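Long-range contact in alpha-galactosidase (PDB 6LCJ), which probably hydrolyses terminal alpha-galactosyl residues from oligosaccharides, as a thermostable hexameric member of glycoside hydrolase family 36: residues Pro401-Phe406 and Ala432-Pro437. Numbering follows the deposited sequence.
Sequences PDVVYF and ATSDPP
Val404 N donates to Ala432 O at 2.9 Å, joining the loop after strand 398-400 to strand 431-433. These are the seventh and eighth strands of the TIM barrel that family GH36 shares, and the contact lies at their C-terminal ends, buried within one chain. Thr433 returns a bond to the same residue. Thr433 OG1 donates to Val404 O over 2.9 Å, meeting the carbonyl almost head-on (C=O...OG1 177°). OG1 stands anti to the backbone N of Thr433 (chi1 -179°), beside the carbonyl carbon, where it also accepts from Asp435 N at 3.0 Å. That second bond makes an ST turn. Replacing Thr433 by alanine removes OG1, which would probably leave Val404 O without its hydroxyl donor and the turn before Asp435 less firmly set. Val403 CB packs 3.8 Å from Thr433 CA.

Further along, Asp435 reaches the loop with its carboxylate. The syn lone pair of OD2 takes the Phe406 N-H, and OD2 also lies in plane at the edge of the Phe406 ring. The carboxylate stands nearly upright to that ring, the planes 83° apart. Arg407 forms a salt bridge with OD1, which probably helps to fix the carboxylate's rotation.

A second shell holds both backbones. Strand 431-433 pairs with strand 161-164 through Thr433, and Ser434 OG bonds to Cys164 O and Tyr167 N. Gln421 of helix 415-428 binds Val403 O. One water accepts from Ser434 N at 3.0 Å, donates to Asp435 OD1, and reaches Val404 O only weakly, at 3.4 Å.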
ATOM      1  N   PRO E 401     -31.131   5.387 -35.088  1.00 26.03           N
ATOM      2  CA  PRO E 401     -30.900   6.219 -33.899  1.00 26.42           C
ATOM      3  C   PRO E 401     -31.621   5.706 -32.665  1.00 27.02           C
ATOM      4  O   PRO E 401     -31.540   6.352 -31.612  1.00 29.83           O
ATOM      5  CB  PRO E 401     -31.455   7.594 -34.327  1.00 21.04           C
ATOM      6  CG  PRO E 401     -32.632   7.229 -35.197  1.00 27.42           C
ATOM      7  CD  PRO E 401     -32.322   5.841 -35.833  1.00 28.17           C
ATOM      8  N   ASP E 402     -32.292   4.555 -32.802  1.00 25.21           N
ATOM      9  CA  ASP E 402     -33.180   3.912 -31.833  1.00 27.62           C
ATOM     10  C   ASP E 402     -34.565   4.556 -31.881  1.00 26.92           C
ATOM     11  O   ASP E 402     -34.799   5.473 -32.674  1.00 24.75           O
ATOM     12  CB  ASP E 402     -32.591   3.907 -30.421  1.00 25.01           C
ATOM     13  CG  ASP E 402     -32.948   2.651 -29.674  1.00 27.76           C
ATOM     14  OD1 ASP E 402     -33.805   1.911 -30.196  1.00 26.68           O
ATOM     15  OD2 ASP E 402     -32.408   2.407 -28.571  1.00 27.34           O
ATOM     16  N   VAL E 403     -35.507   4.054 -31.082  1.00 26.34           N
ATOM     17  CA  VAL E 403     -36.920   4.369 -31.308  1.00 26.75           C
ATOM     18  C   VAL E 403     -37.259   5.819 -30.973  1.00 25.05           C
ATOM     19  O   VAL E 403     -36.489   6.531 -30.314  1.00 25.21           O
ATOM     20  CB  VAL E 403     -37.836   3.406 -30.521  1.00 25.77           C
ATOM     21  CG1 VAL E 403     -37.436   1.977 -30.787  1.00 21.31           C
ATOM     22  CG2 VAL E 403     -37.788   3.727 -29.032  1.00 24.16           C
ATOM     23  N   VAL E 404     -38.423   6.254 -31.442  1.00 26.77           N
ATOM     24  CA  VAL E 404     -38.971   7.579 -31.180  1.00 26.05           C
ATOM     25  C   VAL E 404     -40.142   7.406 -30.232  1.00 26.37           C
ATOM     26  O   VAL E 404     -40.991   6.533 -30.443  1.00 28.14           O
ATOM     27  CB  VAL E 404     -39.427   8.267 -32.480  1.00 27.21           C
ATOM     28  CG1 VAL E 404     -39.804   9.716 -32.218  1.00 26.81           C
ATOM     29  CG2 VAL E 404     -38.352   8.167 -33.534  1.00 25.64           C
ATOM     30  N   TYR E 405     -40.191   8.224 -29.193  1.00 25.61           N
ATOM     31  CA  TYR E 405     -41.351   8.240 -28.320  1.00 28.48           C
ATOM     32  C   TYR E 405     -42.340   9.282 -28.814  1.00 27.19           C
ATOM     33  O   TYR E 405     -41.951  10.368 -29.257  1.00 25.63           O
ATOM     34  CB  TYR E 405     -40.958   8.542 -26.870  1.00 26.34           C
ATOM     35  CG  TYR E 405     -40.110   7.476 -26.219  1.00 26.50           C
ATOM     36  CD1 TYR E 405     -40.686   6.398 -25.559  1.00 22.50           C
ATOM     37  CD2 TYR E 405     -38.720   7.553 -26.266  1.00 30.68           C
ATOM     38  CE1 TYR E 405     -39.891   5.417 -24.965  1.00 29.55           C
ATOM     39  CE2 TYR E 405     -37.917   6.588 -25.670  1.00 25.41           C
ATOM     40  CZ  TYR E 405     -38.501   5.526 -25.029  1.00 29.06           C
ATOM     41  OH  TYR E 405     -37.693   4.588 -24.435  1.00 27.37           O
ATOM     42  N   PHE E 406     -43.621   8.930 -28.754  1.00 26.51           N
ATOM     43  CA  PHE E 406     -44.720   9.876 -28.874  1.00 27.11           C
ATOM     44  C   PHE E 406     -45.610   9.902 -27.647  1.00 27.33           C
ATOM     45  O   PHE E 406     -46.209  10.930 -27.352  1.00 29.28           O
ATOM     46  CB  PHE E 406     -45.577   9.555 -30.104  1.00 25.70           C
ATOM     47  CG  PHE E 406     -44.833   9.683 -31.391  1.00 27.86           C
ATOM     48  CD1 PHE E 406     -44.119   8.602 -31.897  1.00 22.71           C
ATOM     49  CD2 PHE E 406     -44.817  10.887 -32.078  1.00 26.13           C
ATOM     50  CE1 PHE E 406     -43.418   8.715 -33.067  1.00 25.99           C
ATOM     51  CE2 PHE E 406     -44.125  11.012 -33.253  1.00 29.95           C
ATOM     52  CZ  PHE E 406     -43.423   9.928 -33.761  1.00 31.03           C
ATOM     53  N   ALA E 432     -38.955   4.139 -36.184  1.00 29.11           N
ATOM     54  CA  ALA E 432     -39.376   3.038 -35.336  1.00 26.97           C
ATOM     55  C   ALA E 432     -39.946   3.596 -34.041  1.00 25.46           C
ATOM     56  O   ALA E 432     -39.587   4.693 -33.616  1.00 26.31           O
ATOM     57  CB  ALA E 432     -38.215   2.084 -35.041  1.00 27.10           C
ATOM     58  N   THR E 433     -40.848   2.836 -33.423  1.00 26.04           N
ATOM     59  CA  THR E 433     -41.338   3.180 -32.102  1.00 26.83           C
ATOM     60  C   THR E 433     -41.738   1.913 -31.367  1.00 28.82           C
ATOM     61  O   THR E 433     -41.943   0.847 -31.964  1.00 30.44           O
ATOM     62  CB  THR E 433     -42.534   4.154 -32.136  1.00 31.06           C
ATOM     63  OG1 THR E 433     -42.944   4.455 -30.789  1.00 27.72           O
ATOM     64  CG2 THR E 433     -43.709   3.542 -32.864  1.00 26.27           C
ATOM     65  N   SER E 434     -41.844   2.057 -30.048  1.00 27.93           N
ATOM     66  CA  SER E 434     -42.356   1.019 -29.176  1.00 28.12           C
ATOM     67  C   SER E 434     -43.698   1.381 -28.559  1.00 27.43           C
ATOM     68  O   SER E 434     -44.237   0.581 -27.792  1.00 30.31           O
ATOM     69  CB  SER E 434     -41.350   0.714 -28.062  1.00 28.61           C
ATOM     70  OG  SER E 434     -40.266  -0.071 -28.534  1.00 30.20           O
ATOM     71  N   ASP E 435     -44.246   2.546 -28.870  1.00 29.39           N
ATOM     72  CA  ASP E 435     -45.475   3.038 -28.247  1.00 28.32           C
ATOM     73  C   ASP E 435     -46.652   2.138 -28.587  1.00 30.87           C
ATOM     74  O   ASP E 435     -47.068   2.107 -29.751  1.00 32.00           O
ATOM     75  CB  ASP E 435     -45.769   4.468 -28.706  1.00 27.48           C
ATOM     76  CG  ASP E 435     -44.782   5.494 -28.137  1.00 31.26           C
ATOM     77  OD1 ASP E 435     -44.015   5.148 -27.210  1.00 31.31           O
ATOM     78  OD2 ASP E 435     -44.775   6.650 -28.616  1.00 29.61           O
ATOM     79  N   PRO E 436     -47.218   1.400 -27.635  1.00 33.94           N
ATOM     80  CA  PRO E 436     -48.479   0.703 -27.900  1.00 31.40           C
ATOM     81  C   PRO E 436     -49.579   1.714 -28.175  1.00 32.85           C
ATOM     82  O   PRO E 436     -49.802   2.626 -27.359  1.00 32.31           O
ATOM     83  CB  PRO E 436     -48.744  -0.068 -26.598  1.00 26.88           C
ATOM     84  CG  PRO E 436     -47.539   0.134 -25.748  1.00 29.87           C
ATOM     85  CD  PRO E 436     -46.865   1.363 -26.207  1.00 28.54           C
ATOM     86  N   PRO E 437     -50.273   1.606 -29.316  1.00 33.75           N
ATOM     87  CA  PRO E 437     -51.283   2.625 -29.660  1.00 34.27           C
ATOM     88  C   PRO E 437     -52.286   2.881 -28.546  1.00 34.50           C
ATOM     89  O   PRO E 437     -52.706   4.029 -28.347  1.00 36.16           O
ATOM     90  CB  PRO E 437     -51.950   2.048 -30.919  1.00 34.09           C
ATOM     91  CG  PRO E 437     -50.908   1.177 -31.523  1.00 33.63           C
ATOM     92  CD  PRO E 437     -50.167   0.564 -30.356  1.00 34.37           C
TER
HETATM   93  O   HOH W   1     -36.369   5.742 -35.022  1.00 28.83           O
HETATM   94  O   HOH W   2     -41.039   4.182 -28.045  1.00 30.80           O